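Local coordinates for protein blue-light receptor of the bluf-family (Rhodobacter sphaeroides, PDB 2BYC) that probably senses blue light as a flavin-binding photoreceptor of the BLUF family, and carries flavin mononucleotide in its dark-state structure, at residues E4-T9 and F80-I85; T53-R58 and T86-P91. All blocks are in the same frame, centred on the assembly; numbering follows the deposited sequence. Where two conformers were deposited one is given.

Contact 1 of 2, residues E4-T9 and F80-I85; sequences ELVSLT and FDLEPI
Ser7 pairs with Glu83, and Thr9 with Asp81, in an antiparallel strand pair of the BLUF domain, whose ferredoxin-like sheet places strand 5-14 between strands 49-55 and 77-84. The bonding is mostly main-chain. Ser7 and Glu83 exchange both N-H...O bonds, and Ile85 N donates to Leu5 O at 2.8 Å. At the other end lies a classic beta bulge: Phe80 N (2.7 Å) and Asp81 N (3.2 Å) both donate to Thr9 O, which thus carries two bonds.

Apolar packing differs on the two faces. Leu82 CD1 fits against Leu8 CB at 3.8 Å and also touches CB and CG2 of Val6; this one methyl thereby spans two neighbours, while Val6 and Leu8 also meet helix 58-69. Opposite Leu5, Ile85 has CG1 between its own N and carbonyl carbon (chi1 50°), which sends CD1 over Leu5 CG, 3.7 Å away.

Polar side chains meet at both ends. The carboxylate of Glu4 lies against the proline ring, OE1 of Glu4 standing 3.2 Å from Pro84 CB, and the same OE1 makes a long, weak ion pair with Arg58 NH1. With an alanine in place of Glu4, Pro84 CB would probably lose this neighbour and Arg58 its distant countercharge.

Beside the bulge, a threonine suits its place because the methyl can pack while the hydroxyl bonds: Thr9 OG1 holds Thr53 OG1 and a water. With chi1 at 82°, Asp81 turns its carboxylate to the Thr9 side of the sheet, where the same water, 2.9 Å from Thr9 OG1, donates to Asp81 OD1 at 2.8 Å.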
loop_
_atom_site.group_PDB
_atom_site.type_symbol
_atom_site.label_atom_id
_atom_site.label_comp_id
_atom_site.label_asym_id
_atom_site.label_seq_id
_atom_site.Cartn_x
_atom_site.Cartn_y
_atom_site.Cartn_z
ATOM N N GLU A 4 -0.224 9.327 -17.026
ATOM C CA GLU A 4 -1.312 8.368 -16.933
ATOM C C GLU A 4 -1.369 7.792 -15.485
ATOM O O GLU A 4 -0.333 7.650 -14.850
ATOM C CB GLU A 4 -1.072 7.274 -17.972
ATOM C CG GLU A 4 -2.308 6.473 -18.328
ATOM C CD GLU A 4 -2.723 5.427 -17.241
ATOM O OE1 GLU A 4 -1.954 4.462 -16.997
ATOM O OE2 GLU A 4 -3.799 5.563 -16.633
ATOM N N LEU A 5 -2.565 7.493 -14.975
ATOM C CA LEU A 5 -2.689 7.002 -13.619
ATOM C C LEU A 5 -2.343 5.510 -13.601
ATOM O O LEU A 5 -2.880 4.717 -14.387
ATOM C CB LEU A 5 -4.123 7.234 -13.157
ATOM C CG LEU A 5 -4.638 7.167 -11.705
ATOM C CD1 LEU A 5 -4.031 8.230 -10.852
ATOM C CD2 LEU A 5 -6.103 7.487 -11.778
ATOM N N VAL A 6 -1.479 5.140 -12.673
ATOM C CA VAL A 6 -1.149 3.707 -12.467
ATOM C C VAL A 6 -1.376 3.264 -11.019
ATOM O O VAL A 6 -1.519 4.071 -10.177
ATOM C CB VAL A 6 0.268 3.421 -12.896
ATOM C CG1 VAL A 6 0.391 3.496 -14.449
ATOM C CG2 VAL A 6 1.255 4.336 -12.144
ATOM N N SER A 7 -1.448 1.960 -10.772
ATOM C CA SER A 7 -1.434 1.419 -9.407
ATOM C C SER A 7 -0.275 0.441 -9.311
ATOM O O SER A 7 -0.236 -0.511 -10.098
ATOM C CB SER A 7 -2.768 0.665 -9.133
ATOM O OG SER A 7 -2.823 0.156 -7.790
ATOM N N LEU A 8 0.629 0.612 -8.356
ATOM C CA LEU A 8 1.668 -0.407 -8.119
ATOM C C LEU A 8 1.490 -1.049 -6.772
ATOM O O LEU A 8 1.186 -0.345 -5.843
ATOM C CB LEU A 8 3.044 0.285 -8.132
ATOM C CG LEU A 8 4.363 -0.429 -8.088
ATOM C CD1 LEU A 8 5.207 0.649 -8.725
ATOM C CD2 LEU A 8 4.761 -0.512 -6.614
ATOM N N THR A 9 1.684 -2.364 -6.677
ATOM C CA THR A 9 1.586 -3.045 -5.389
ATOM C C THR A 9 2.851 -3.875 -5.303
ATOM O O THR A 9 3.181 -4.518 -6.276
ATOM C CB THR A 9 0.419 -4.062 -5.436
ATOM O OG1 THR A 9 -0.787 -3.309 -5.524
ATOM C CG2 THR A 9 0.341 -4.834 -4.200
ATOM N N PHE A 80 4.351 -6.815 -7.160
ATOM C CA PHE A 80 3.373 -7.752 -7.586
ATOM C C PHE A 80 2.870 -7.320 -8.958
ATOM O O PHE A 80 2.757 -8.106 -9.917
ATOM C CB PHE A 80 2.188 -7.771 -6.617
ATOM C CG PHE A 80 1.036 -8.479 -7.193
ATOM C CD1 PHE A 80 1.057 -9.862 -7.259
ATOM C CD2 PHE A 80 -0.045 -7.772 -7.761
ATOM C CE1 PHE A 80 0.025 -10.573 -7.830
ATOM C CE2 PHE A 80 -1.139 -8.468 -8.393
ATOM C CZ PHE A 80 -1.124 -9.885 -8.421
ATOM N N ASP A 81 2.571 -6.033 -9.064
ATOM C CA ASP A 81 2.157 -5.595 -10.365
ATOM C C ASP A 81 2.179 -4.085 -10.453
ATOM O O ASP A 81 2.413 -3.410 -9.439
ATOM C CB ASP A 81 0.821 -6.165 -10.632
ATOM C CG ASP A 81 -0.262 -5.379 -10.014
ATOM O OD1 ASP A 81 0.000 -4.641 -9.019
ATOM O OD2 ASP A 81 -1.399 -5.529 -10.530
ATOM N N LEU A 82 1.988 -3.606 -11.690
ATOM C CA LEU A 82 1.935 -2.225 -11.968
ATOM C C LEU A 82 0.960 -2.119 -13.101
ATOM O O LEU A 82 1.140 -2.660 -14.154
ATOM C CB LEU A 82 3.323 -1.690 -12.347
ATOM C CG LEU A 82 3.246 -0.258 -12.950
ATOM C CD1 LEU A 82 3.018 0.726 -11.890
ATOM C CD2 LEU A 82 4.524 0.045 -13.655
ATOM N N GLU A 83 -0.114 -1.421 -12.845
ATOM C CA GLU A 83 -1.255 -1.476 -13.734
ATOM C C GLU A 83 -1.797 -0.129 -14.066
ATOM O O GLU A 83 -2.077 0.643 -13.177
ATOM C CB GLU A 83 -2.370 -2.338 -13.057
ATOM C CG GLU A 83 -3.717 -2.148 -13.673
ATOM C CD GLU A 83 -4.849 -2.749 -12.892
ATOM O OE1 GLU A 83 -5.934 -2.869 -13.531
ATOM O OE2 GLU A 83 -4.707 -3.014 -11.675
ATOM N N PRO A 84 -1.911 0.188 -15.341
ATOM C CA PRO A 84 -2.631 1.394 -15.638
ATOM C C PRO A 84 -4.039 1.305 -15.116
ATOM O O PRO A 84 -4.659 0.212 -15.117
ATOM C CB PRO A 84 -2.709 1.376 -17.155
ATOM C CG PRO A 84 -1.522 0.642 -17.600
ATOM C CD PRO A 84 -1.323 -0.424 -16.543
ATOM N N ILE A 85 -4.562 2.438 -14.675
ATOM C CA ILE A 85 -5.925 2.472 -14.183
ATOM C C ILE A 85 -6.716 3.684 -14.629
ATOM O O ILE A 85 -6.169 4.719 -14.753
ATOM C CB ILE A 85 -5.952 2.428 -12.635
ATOM C CG1 ILE A 85 -5.000 3.480 -12.004
ATOM C CG2 ILE A 85 -5.718 1.001 -12.191
ATOM C CD1 ILE A 85 -5.235 3.695 -10.444
HETATM O O HOH W 1 -1.562 -2.463 -8.148
#

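Contact 2 of 2, residues T53-R58 and T86-P91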
loop_
_atom_site.group_PDB
_atom_site.type_symbol
_atom_site.label_atom_id
_atom_site.label_comp_id
_atom_site.label_asym_id
_atom_site.label_seq_id
_atom_site.Cartn_x
_atom_site.Cartn_y
_atom_site.Cartn_z
ATOM N N THR A 53 0.092 -0.636 -1.787
ATOM C CA THR A 53 -0.472 -0.240 -3.069
ATOM C C THR A 53 -0.426 1.262 -3.133
ATOM O O THR A 53 -0.946 1.902 -2.213
ATOM C CB THR A 53 -1.916 -0.609 -3.112
ATOM O OG1 THR A 53 -2.015 -2.040 -3.164
ATOM C CG2 THR A 53 -2.580 -0.007 -4.377
ATOM N N ILE A 54 0.197 1.822 -4.165
ATOM C CA ILE A 54 0.187 3.299 -4.327
ATOM C C ILE A 54 -0.313 3.559 -5.679
ATOM O O ILE A 54 -0.044 2.766 -6.606
ATOM C CB ILE A 54 1.630 3.890 -4.274
ATOM C CG1 ILE A 54 2.515 3.135 -5.269
ATOM C CG2 ILE A 54 2.177 3.888 -2.831
ATOM C CD1 ILE A 54 3.936 3.547 -5.313
ATOM N N GLU A 55 -1.092 4.618 -5.823
ATOM C CA GLU A 55 -1.705 4.859 -7.147
ATOM C C GLU A 55 -1.592 6.348 -7.375
ATOM O O GLU A 55 -1.613 7.125 -6.462
ATOM C CB GLU A 55 -3.134 4.433 -7.200
ATOM C CG GLU A 55 -3.938 4.966 -6.082
ATOM C CD GLU A 55 -5.273 4.276 -5.968
ATOM O OE1 GLU A 55 -5.452 3.243 -6.612
ATOM O OE2 GLU A 55 -6.139 4.784 -5.238
ATOM N N GLY A 56 -1.359 6.720 -8.597
ATOM C CA GLY A 56 -1.145 8.118 -8.928
ATOM C C GLY A 56 -0.506 8.203 -10.295
ATOM O O GLY A 56 -0.449 7.237 -10.971
ATOM N N PRO A 57 -0.042 9.385 -10.712
ATOM C CA PRO A 57 0.687 9.567 -11.998
ATOM C C PRO A 57 1.873 8.550 -12.174
ATOM O O PRO A 57 2.732 8.382 -11.263
ATOM C CB PRO A 57 1.235 10.999 -11.919
ATOM C CG PRO A 57 0.447 11.728 -10.744
ATOM C CD PRO A 57 -0.320 10.639 -9.950
ATOM N N ARG A 58 2.021 7.971 -13.365
ATOM C CA ARG A 58 3.081 6.939 -13.557
ATOM C C ARG A 58 4.437 7.433 -13.012
ATOM O O ARG A 58 5.186 6.673 -12.323
ATOM C CB ARG A 58 3.227 6.539 -15.038
ATOM C CG ARG A 58 4.415 5.591 -15.262
ATOM C CD ARG A 58 3.975 4.298 -16.077
ATOM N NE ARG A 58 3.192 4.821 -17.117
ATOM C CZ ARG A 58 2.149 4.319 -17.732
ATOM N NH1 ARG A 58 1.668 3.098 -17.549
ATOM N NH2 ARG A 58 1.586 5.144 -18.583
ATOM N N THR A 86 -8.039 3.523 -14.733
ATOM C CA THR A 86 -9.051 4.557 -15.103
ATOM C C THR A 86 -9.256 5.510 -13.927
ATOM O O THR A 86 -9.199 6.748 -14.072
ATOM C CB THR A 86 -10.410 3.819 -15.485
ATOM O OG1 THR A 86 -10.275 3.212 -16.782
ATOM C CG2 THR A 86 -11.655 4.737 -15.483
ATOM N N ALA A 87 -9.424 4.929 -12.740
ATOM C CA ALA A 87 -9.811 5.728 -11.573
ATOM C C ALA A 87 -9.088 5.183 -10.405
ATOM O O ALA A 87 -8.892 4.014 -10.373
ATOM C CB ALA A 87 -11.270 5.552 -11.358
ATOM N N ARG A 88 -8.700 6.015 -9.448
ATOM C CA ARG A 88 -8.226 5.526 -8.131
ATOM C C ARG A 88 -9.154 4.539 -7.409
ATOM O O ARG A 88 -10.387 4.666 -7.396
ATOM C CB ARG A 88 -7.916 6.714 -7.209
ATOM C CG ARG A 88 -6.849 7.633 -7.729
ATOM C CD ARG A 88 -6.583 8.736 -6.761
ATOM N NE ARG A 88 -5.737 9.710 -7.422
ATOM C CZ ARG A 88 -4.429 9.803 -7.264
ATOM N NH1 ARG A 88 -3.795 8.975 -6.454
ATOM N NH2 ARG A 88 -3.769 10.730 -7.895
ATOM N N ARG A 89 -8.541 3.556 -6.767
ATOM C CA ARG A 89 -9.252 2.620 -5.886
ATOM C C ARG A 89 -9.388 3.204 -4.458
ATOM O O ARG A 89 -10.370 2.938 -3.796
ATOM C CB ARG A 89 -8.507 1.277 -5.884
ATOM C CG ARG A 89 -7.964 0.869 -7.290
ATOM C CD ARG A 89 -6.678 -0.117 -7.268
ATOM N NE ARG A 89 -6.498 -0.829 -8.585
ATOM C CZ ARG A 89 -7.327 -1.775 -8.992
ATOM N NH1 ARG A 89 -8.347 -2.124 -8.190
ATOM N NH2 ARG A 89 -7.176 -2.359 -10.187
ATOM N N PHE A 90 -8.398 3.970 -3.988
ATOM C CA PHE A 90 -8.405 4.568 -2.653
ATOM C C PHE A 90 -8.213 6.074 -2.732
ATOM O O PHE A 90 -7.277 6.621 -2.156
ATOM C CB PHE A 90 -7.276 3.955 -1.757
ATOM C CG PHE A 90 -7.192 2.495 -1.895
ATOM C CD1 PHE A 90 -6.319 1.925 -2.839
ATOM C CD2 PHE A 90 -8.129 1.664 -1.222
ATOM C CE1 PHE A 90 -6.259 0.544 -3.048
ATOM C CE2 PHE A 90 -8.114 0.267 -1.434
ATOM C CZ PHE A 90 -7.161 -0.287 -2.348
ATOM N N PRO A 91 -9.129 6.761 -3.421
ATOM C CA PRO A 91 -8.922 8.170 -3.641
ATOM C C PRO A 91 -8.889 8.991 -2.352
ATOM O O PRO A 91 -8.261 10.086 -2.301
ATOM C CB PRO A 91 -10.118 8.555 -4.560
ATOM C CG PRO A 91 -11.141 7.528 -4.304
ATOM C CD PRO A 91 -10.349 6.279 -4.088
#
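Glu55 and Arg88 mark the nearest approach of the backbones, their CA atoms 6.6 Å apart, too far for strand pairing; the C-terminal end of strand 49-55, an inner strand of the BLUF domain's ferredoxin-like sheet, is joined to an irregular loop by side chains instead. The chain turns a corner at Gly56, whose backbone angles (phi 163°, psi -170°) would jam a CB against the carbonyl oxygen of Glu55. Pro57 follows as N-cap of helix 58-69.

The buried Glu55 carboxylate grips two consecutive loop amides. Arg89 N donates to Glu55 OE1 at 3.1 Å, and Phe90 N to the syn lone pair of Glu55 OE2 at 2.7 Å. Thr40 OG1 is a further partner of OE2, and these bonds together should hold the carboxylate against rotation. A glutamate suits the site because its chain, extended beyond CG, reaches across to the loop amides.

Arg89 lays its aliphatic part beside the same group, CG 3.5 Å from Glu55 OE1. Arg88 NH1 makes a weak, strongly bent bond to Glu55 O; NH1 also bonds Thr40 OG1, its stronger partner, and NH2 bonds Gly38 O. Phe90 crosses Thr53 at about a right angle, with CE1 4.0 Å from the methyl CG2 of Thr53.

In the fold
Strands 5-14 and 49-55 are sheet neighbours, so contact 1 and contact 2 lie side by side, their centres about 7 Å apart. Both are partly buried: in contact 1 the buried residues lie on strand 5-14 and the exposed ones on strand 77-84, whereas contact 2 sets buried Thr53, Glu55 and Gly56, with Phe90 from the loop, against partly exposed Arg88 and Arg89. Contact 1 joins two strands by repeated main-chain bonds; contact 2 fixes the loop that follows strand 77-84, relying on one acidic side chain. Direct ties run from Leu8 N to Ile54 O and from Glu4 O to Arg58 N, both probable hydrogen bonds.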